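Local atomic coordinates of extracellular PQQ-dependent sugar dehydrogenase (Coprinopsis cinerea, PDB entry 6JT6), a protein that probably passes electrons from a PQQ-dependent sugar-oxidising domain to outside acceptors through the haem b held in its cytochrome domain. Residues S17-Q22 with A168-D173; L70-V75 with R81-W86. All coordinates share one frame; numbering follows the deposited sequence.

Contact 1 of 2, residues S17-Q22 with A168-D173; sequences SRFYQQ and AQYGFD. With HEM (protoporphyrin IX containing Fe), chain C.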
# COMPACT_ATOMS: atom_id res chain seq x y z
N SER A 17 6.43 -6.92 6.33
CA SER A 17 7.16 -5.83 6.97
C SER A 17 6.14 -4.68 7.18
O SER A 17 5.66 -4.04 6.20
CB SER A 17 8.34 -5.39 6.10
OG SER A 17 8.94 -4.25 6.66
N ARG A 18 5.80 -4.43 8.44
CA ARG A 18 4.70 -3.51 8.78
C ARG A 18 5.15 -2.29 9.58
O ARG A 18 5.94 -2.41 10.52
CB ARG A 18 3.61 -4.23 9.56
CG ARG A 18 2.34 -3.40 9.66
CD ARG A 18 1.72 -3.38 11.05
NE ARG A 18 2.63 -3.56 12.19
CZ ARG A 18 2.19 -3.82 13.42
NH1 ARG A 18 0.88 -3.89 13.65
NH2 ARG A 18 3.05 -3.98 14.42
N PHE A 19 4.64 -1.13 9.15
CA PHE A 19 4.81 0.16 9.82
C PHE A 19 3.46 0.46 10.41
O PHE A 19 2.46 0.57 9.68
CB PHE A 19 5.21 1.29 8.82
CG PHE A 19 5.24 2.69 9.44
CD1 PHE A 19 6.31 3.09 10.26
CD2 PHE A 19 4.21 3.59 9.22
CE1 PHE A 19 6.34 4.37 10.84
CE2 PHE A 19 4.23 4.88 9.77
CZ PHE A 19 5.30 5.27 10.60
N TYR A 20 3.44 0.59 11.73
CA TYR A 20 2.23 0.91 12.47
C TYR A 20 2.36 2.38 12.90
O TYR A 20 3.37 2.78 13.45
CB TYR A 20 2.01 -0.03 13.67
CG TYR A 20 0.94 0.49 14.60
CD1 TYR A 20 -0.41 0.35 14.27
CD2 TYR A 20 1.27 1.15 15.79
CE1 TYR A 20 -1.39 0.85 15.10
CE2 TYR A 20 0.29 1.65 16.63
CZ TYR A 20 -1.04 1.50 16.27
OH TYR A 20 -2.03 1.99 17.09
N GLN A 21 1.33 3.18 12.62
CA GLN A 21 1.38 4.60 12.95
C GLN A 21 0.39 4.86 14.10
O GLN A 21 -0.82 4.72 13.93
CB GLN A 21 1.10 5.45 11.70
CG GLN A 21 1.72 6.84 11.71
CD GLN A 21 1.12 7.75 12.76
OE1 GLN A 21 -0.07 7.70 13.04
NE2 GLN A 21 1.96 8.60 13.35
N GLN A 22 0.93 5.21 15.26
CA GLN A 22 0.18 5.35 16.54
C GLN A 22 -0.95 6.41 16.56
O GLN A 22 -1.98 6.17 17.17
CB GLN A 22 1.15 5.60 17.73
CG GLN A 22 1.94 6.91 17.63
CD GLN A 22 2.92 7.18 18.77
OE1 GLN A 22 2.78 6.67 19.89
NE2 GLN A 22 3.93 8.01 18.48
N ALA A 168 3.66 11.44 6.65
CA ALA A 168 5.09 11.59 6.89
C ALA A 168 5.85 10.49 6.14
O ALA A 168 5.35 10.00 5.14
CB ALA A 168 5.41 11.66 8.39
N GLN A 169 7.06 10.17 6.57
CA GLN A 169 7.96 9.27 5.83
C GLN A 169 8.71 8.46 6.83
O GLN A 169 8.88 8.88 7.98
CB GLN A 169 9.05 10.04 5.04
CG GLN A 169 8.60 11.26 4.27
CD GLN A 169 9.70 11.85 3.41
OE1 GLN A 169 10.33 11.15 2.59
NE2 GLN A 169 9.91 13.15 3.55
N TYR A 170 9.22 7.31 6.39
CA TYR A 170 10.11 6.51 7.25
C TYR A 170 11.06 5.74 6.36
O TYR A 170 10.71 5.43 5.21
CB TYR A 170 9.30 5.57 8.16
CG TYR A 170 8.38 4.63 7.40
CD1 TYR A 170 8.83 3.39 6.95
CD2 TYR A 170 7.07 5.01 7.10
CE1 TYR A 170 7.99 2.54 6.24
CE2 TYR A 170 6.22 4.18 6.39
CZ TYR A 170 6.68 2.94 5.97
OH TYR A 170 5.81 2.11 5.27
N GLY A 171 12.24 5.44 6.89
CA GLY A 171 13.21 4.57 6.25
C GLY A 171 12.97 3.11 6.61
O GLY A 171 12.44 2.79 7.68
N PHE A 172 13.31 2.21 5.70
CA PHE A 172 13.36 0.80 6.07
C PHE A 172 14.31 -0.02 5.20
O PHE A 172 14.65 0.37 4.07
CB PHE A 172 11.97 0.15 6.11
CG PHE A 172 11.37 -0.08 4.77
CD1 PHE A 172 11.34 -1.37 4.24
CD2 PHE A 172 10.87 0.97 4.02
CE1 PHE A 172 10.79 -1.60 2.98
CE2 PHE A 172 10.31 0.75 2.77
CZ PHE A 172 10.27 -0.54 2.25
N ASP A 173 14.66 -1.18 5.75
CA ASP A 173 15.54 -2.13 5.11
C ASP A 173 14.70 -2.97 4.15
O ASP A 173 13.90 -3.81 4.57
CB ASP A 173 16.14 -3.02 6.21
CG ASP A 173 17.18 -3.96 5.69
OD1 ASP A 173 17.24 -4.25 4.47
OD2 ASP A 173 17.95 -4.43 6.53
CHA HEM C . 2.98 15.69 2.31
CHB HEM C . -0.45 18.25 -0.01
CHC HEM C . -2.60 14.15 -1.43
CHD HEM C . 1.33 11.66 0.16
C1A HEM C . 2.20 16.73 1.85
C2A HEM C . 2.40 18.09 2.20
C3A HEM C . 1.41 18.80 1.55
C4A HEM C . 0.62 17.89 0.80
CMA HEM C . 1.19 20.31 1.60
CAA HEM C . 3.47 18.66 3.11
CBA HEM C . 3.35 18.20 4.58
CGA HEM C . 1.99 18.43 5.20
O1A HEM C . 1.24 17.47 5.51
O2A HEM C . 1.60 19.60 5.41
C1B HEM C . -1.35 17.35 -0.58
C2B HEM C . -2.55 17.77 -1.24
C3B HEM C . -3.19 16.60 -1.61
C4B HEM C . -2.33 15.49 -1.17
CMB HEM C . -3.02 19.23 -1.44
CAB HEM C . -4.48 16.38 -2.34
CBB HEM C . -5.55 17.15 -2.20
C1C HEM C . -1.67 13.09 -1.20
C2C HEM C . -1.87 11.74 -1.55
C3C HEM C . -0.76 11.01 -1.11
C4C HEM C . 0.13 11.95 -0.45
CMC HEM C . -3.09 11.24 -2.31
CAC HEM C . -0.52 9.56 -1.30
CBC HEM C . -1.53 8.66 -1.26
C1D HEM C . 2.03 12.58 0.94
C2D HEM C . 3.25 12.21 1.69
C3D HEM C . 3.72 13.32 2.27
C4D HEM C . 2.78 14.39 1.86
CMD HEM C . 3.88 10.85 1.83
CAD HEM C . 4.93 13.43 3.21
CBD HEM C . 6.27 13.52 2.51
CGD HEM C . 6.41 14.89 1.90
O1D HEM C . 6.54 15.07 0.66
O2D HEM C . 6.36 15.87 2.66
NA HEM C . 1.09 16.63 1.01
NB HEM C . -1.26 16.02 -0.56
NC HEM C . -0.48 13.18 -0.50
ND HEM C . 1.80 13.92 1.04
FE HEM C . 0.35 14.94 0.26

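Contact 2 of 2, residues L70-V75 with R81-W86; sequences LLVGWV and RISARW. With HEM (protoporphyrin IX containing Fe), chain C.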
# COMPACT_ATOMS: atom_id res chain seq x y z
N LEU A 70 2.27 7.22 -6.02
CA LEU A 70 1.44 7.33 -4.84
C LEU A 70 0.32 6.31 -4.99
O LEU A 70 -0.42 6.35 -5.98
CB LEU A 70 0.88 8.75 -4.69
CG LEU A 70 1.83 9.97 -4.77
CD1 LEU A 70 1.02 11.24 -4.57
CD2 LEU A 70 2.97 9.98 -3.73
N LEU A 71 0.20 5.40 -4.05
CA LEU A 71 -0.93 4.45 -4.10
C LEU A 71 -1.92 4.82 -3.04
O LEU A 71 -1.54 5.12 -1.91
CB LEU A 71 -0.49 2.99 -3.96
CG LEU A 71 0.71 2.51 -4.80
CD1 LEU A 71 1.01 1.06 -4.47
CD2 LEU A 71 0.52 2.70 -6.31
N VAL A 72 -3.19 4.81 -3.40
CA VAL A 72 -4.23 5.21 -2.49
C VAL A 72 -5.35 4.17 -2.50
O VAL A 72 -5.85 3.77 -3.56
CB VAL A 72 -4.69 6.67 -2.72
CG1 VAL A 72 -5.24 6.87 -4.12
CG2 VAL A 72 -5.72 7.10 -1.69
N GLY A 73 -5.70 3.71 -1.30
CA GLY A 73 -6.77 2.75 -1.13
C GLY A 73 -7.86 3.25 -0.21
O GLY A 73 -7.63 4.12 0.65
N TRP A 74 -9.06 2.70 -0.39
CA TRP A 74 -10.18 2.97 0.46
C TRP A 74 -11.24 1.87 0.32
O TRP A 74 -11.10 0.96 -0.54
CB TRP A 74 -10.74 4.37 0.21
CG TRP A 74 -11.42 4.55 -1.13
CD1 TRP A 74 -12.75 4.42 -1.41
CD2 TRP A 74 -10.78 4.93 -2.35
NE1 TRP A 74 -12.99 4.70 -2.75
CE2 TRP A 74 -11.79 5.03 -3.35
CE3 TRP A 74 -9.46 5.24 -2.69
CZ2 TRP A 74 -11.52 5.39 -4.68
CZ3 TRP A 74 -9.18 5.61 -4.03
CH2 TRP A 74 -10.22 5.67 -5.01
N VAL A 75 -12.26 1.93 1.16
CA VAL A 75 -13.40 1.01 1.04
C VAL A 75 -14.67 1.83 0.80
O VAL A 75 -15.02 2.69 1.60
CB VAL A 75 -13.54 0.05 2.26
CG1 VAL A 75 -14.74 -0.86 2.06
CG2 VAL A 75 -12.31 -0.85 2.37
N ARG A 81 -11.03 -0.35 -3.02
CA ARG A 81 -10.59 0.30 -4.23
C ARG A 81 -9.14 0.66 -4.04
O ARG A 81 -8.69 0.88 -2.91
CB ARG A 81 -11.40 1.57 -4.52
CG ARG A 81 -12.91 1.39 -4.46
CD ARG A 81 -13.59 1.81 -5.73
NE ARG A 81 -15.03 1.63 -5.57
CZ ARG A 81 -15.77 0.70 -6.17
NH1 ARG A 81 -15.24 -0.16 -7.05
NH2 ARG A 81 -17.08 0.66 -5.89
N ILE A 82 -8.42 0.80 -5.16
CA ILE A 82 -7.03 1.23 -5.12
C ILE A 82 -6.70 1.99 -6.40
O ILE A 82 -7.23 1.69 -7.49
CB ILE A 82 -6.06 0.04 -4.83
CG1 ILE A 82 -4.64 0.53 -4.51
CG2 ILE A 82 -6.02 -0.98 -5.98
CD1 ILE A 82 -4.05 0.02 -3.23
N SER A 83 -5.81 2.97 -6.27
CA SER A 83 -5.46 3.82 -7.38
C SER A 83 -3.97 4.17 -7.29
O SER A 83 -3.41 4.30 -6.18
CB SER A 83 -6.34 5.08 -7.33
OG SER A 83 -5.91 6.06 -8.26
N ALA A 84 -3.32 4.31 -8.45
CA ALA A 84 -1.96 4.83 -8.52
C ALA A 84 -2.04 6.28 -8.96
O ALA A 84 -2.77 6.60 -9.92
CB ALA A 84 -1.10 4.04 -9.51
N ARG A 85 -1.26 7.15 -8.29
CA ARG A 85 -1.24 8.58 -8.60
C ARG A 85 0.15 9.19 -8.61
O ARG A 85 1.11 8.53 -8.23
CB ARG A 85 -2.18 9.36 -7.67
CG ARG A 85 -3.54 8.70 -7.63
CD ARG A 85 -4.67 9.60 -7.28
NE ARG A 85 -5.91 8.82 -7.31
CZ ARG A 85 -7.11 9.29 -6.98
NH1 ARG A 85 -7.24 10.57 -6.58
NH2 ARG A 85 -8.17 8.48 -7.05
N TRP A 86 0.23 10.45 -9.05
CA TRP A 86 1.47 11.16 -9.27
C TRP A 86 1.24 12.65 -9.10
O TRP A 86 0.33 13.20 -9.69
CB TRP A 86 2.01 10.88 -10.67
CG TRP A 86 3.42 11.34 -10.82
CD1 TRP A 86 3.84 12.63 -11.01
CD2 TRP A 86 4.61 10.52 -10.79
NE1 TRP A 86 5.23 12.66 -11.11
CE2 TRP A 86 5.72 11.39 -10.98
CE3 TRP A 86 4.84 9.14 -10.64
CZ2 TRP A 86 7.06 10.91 -11.04
CZ3 TRP A 86 6.16 8.67 -10.69
CH2 TRP A 86 7.25 9.56 -10.88
CHA HEM C . 2.98 15.69 2.31
CHB HEM C . -0.45 18.25 -0.01
CHC HEM C . -2.60 14.15 -1.43
CHD HEM C . 1.33 11.66 0.16
C1A HEM C . 2.20 16.73 1.85
C2A HEM C . 2.40 18.09 2.20
C3A HEM C . 1.41 18.80 1.55
C4A HEM C . 0.62 17.89 0.80
CMA HEM C . 1.19 20.31 1.60
CAA HEM C . 3.47 18.66 3.11
CBA HEM C . 3.35 18.20 4.58
CGA HEM C . 1.99 18.43 5.20
O1A HEM C . 1.24 17.47 5.51
O2A HEM C . 1.60 19.60 5.41
C1B HEM C . -1.35 17.35 -0.58
C2B HEM C . -2.55 17.77 -1.24
C3B HEM C . -3.19 16.60 -1.61
C4B HEM C . -2.33 15.49 -1.17
CMB HEM C . -3.02 19.23 -1.44
CAB HEM C . -4.48 16.38 -2.34
CBB HEM C . -5.55 17.15 -2.20
C1C HEM C . -1.67 13.09 -1.20
C2C HEM C . -1.87 11.74 -1.55
C3C HEM C . -0.76 11.01 -1.11
C4C HEM C . 0.13 11.95 -0.45
CMC HEM C . -3.09 11.24 -2.31
CAC HEM C . -0.52 9.56 -1.30
CBC HEM C . -1.53 8.66 -1.26
C1D HEM C . 2.03 12.58 0.94
C2D HEM C . 3.25 12.21 1.69
C3D HEM C . 3.72 13.32 2.27
C4D HEM C . 2.78 14.39 1.86
CMD HEM C . 3.88 10.85 1.83
CAD HEM C . 4.93 13.43 3.21
CBD HEM C . 6.27 13.52 2.51
CGD HEM C . 6.41 14.89 1.90
O1D HEM C . 6.54 15.07 0.66
O2D HEM C . 6.36 15.87 2.66
NA HEM C . 1.09 16.63 1.01
NB HEM C . -1.26 16.02 -0.56
NC HEM C . -0.48 13.18 -0.50
ND HEM C . 1.80 13.92 1.04
FE HEM C . 0.35 14.94 0.26

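Contact 1 of 2, residues S17-Q22 with A168-D173
The rings of Phe19 and Tyr170 lie in an offset stack, with centroids 4.0 Å apart and planes inclined by only 11°. The overlap is uneven. Tyr170 CD2 sits 3.6 Å above the plane of the Phe19 ring, over its centre, whereas Phe19 CG lies over the tyrosine ring displaced toward its rim; Phe19 CG and CD2 both come within 3.5 Å of Tyr170 CE2. Phe19 adds a CH-pi contact from its CB, which stands over the same tyrosine ring, 27° off the normal. The backbone already points CB toward the opposite sheet; with CG anti to the backbone N (chi1 173°) the ring comes to lie over Tyr170.

No hydrogen bond crosses between 17-22 and 168-173. The closest CA pair, Phe19 with Tyr170, is still 8.7 Å apart, so this is face-to-face packing of two sheets, as in the beta-sandwich of cellobiose dehydrogenase cytochrome domains. Backbone hydrogen bonds tie Phe19 to Trp28 in one sheet and Tyr170 to Phe141 in the other.

Looser van der Waals contact continues the interface, Ser17 OG approaching Phe172 CD1 obliquely at 4.5 Å. The Phe172 ring also meets Phe141 edge-to-face, and Trp143 borders Phe19.

Haem contacts come from the second strand alone: Gln169 CG lies 3.7 Å from CBD of a haem propionate arm, and Ala168 O faces the methyl CMD.

Contact 2 of 2, residues L70-V75 with R81-W86
Arg85 N gives its hydrogen to Leu70 O across 2.6 Å, and Leu70 N returns a bond to Arg85 O. Val72 with Ser83 and Trp74 with Arg81 repeat this reciprocal pattern, making six backbone hydrogen bonds; Val72 N to Ser83 O measures 2.8 Å. Between them, the non-hydrogen-bonded pairs Leu71-Ala84 and Gly73-Ile82 add CA-H...O contacts, such as Gly73 CA to Arg81 O at 3.2 Å.

On the face carrying Val72 and Trp74, Arg81 CB stands over the indole, 3.9 Å from the centroid of its six-membered ring and 22° off the normal. The indole NE1 and Arg81 NE both bond to Pro154 O, while Arg81 NH2 forms a salt bridge with Asp76. Arg85 is extended from CG to NE, so that Val72 CG1 lies over one face of the guanidinium, 3.8 Å from Arg85 NE; carbonyls of Ser159 and Pro157 take its NH1 and NH2. Leu71 CD2 meets Ala84 CB at 3.8 Å on the reverse face.

Leu70 CB approaches the haem vinyl carbon CAC to 3.8 Å, and Leu71 O lies near CBC. The alternating pairs and strand directions 150° apart mark a twisted antiparallel ladder; the short connection between the strands makes it a beta hairpin, bordering the haem pocket.

In the fold
Both contacts are buried and reach the same six-stranded antiparallel sheet, in which 166-173 is an outermost strand and 70-76 and 79-86 are neighbours. Contact 1 joins that sheet to the other one, and its chemistry is accordingly aromatic and apolar; contact 2 works within the sheet, where backbone hydrogen bonding dominates; it buries 566 Å², against 174 Å² in contact 1. Their centres stand about 18 Å apart, on opposite sides of the chain's centre, with nearest atoms about 9 Å from each other. In sequence, the local hairpin is nested inside the long connection closed by 17-22 and 168-173. Both touch the haem, at different substituents: contact 1 at a propionate arm and a methyl, contact 2 at a vinyl group.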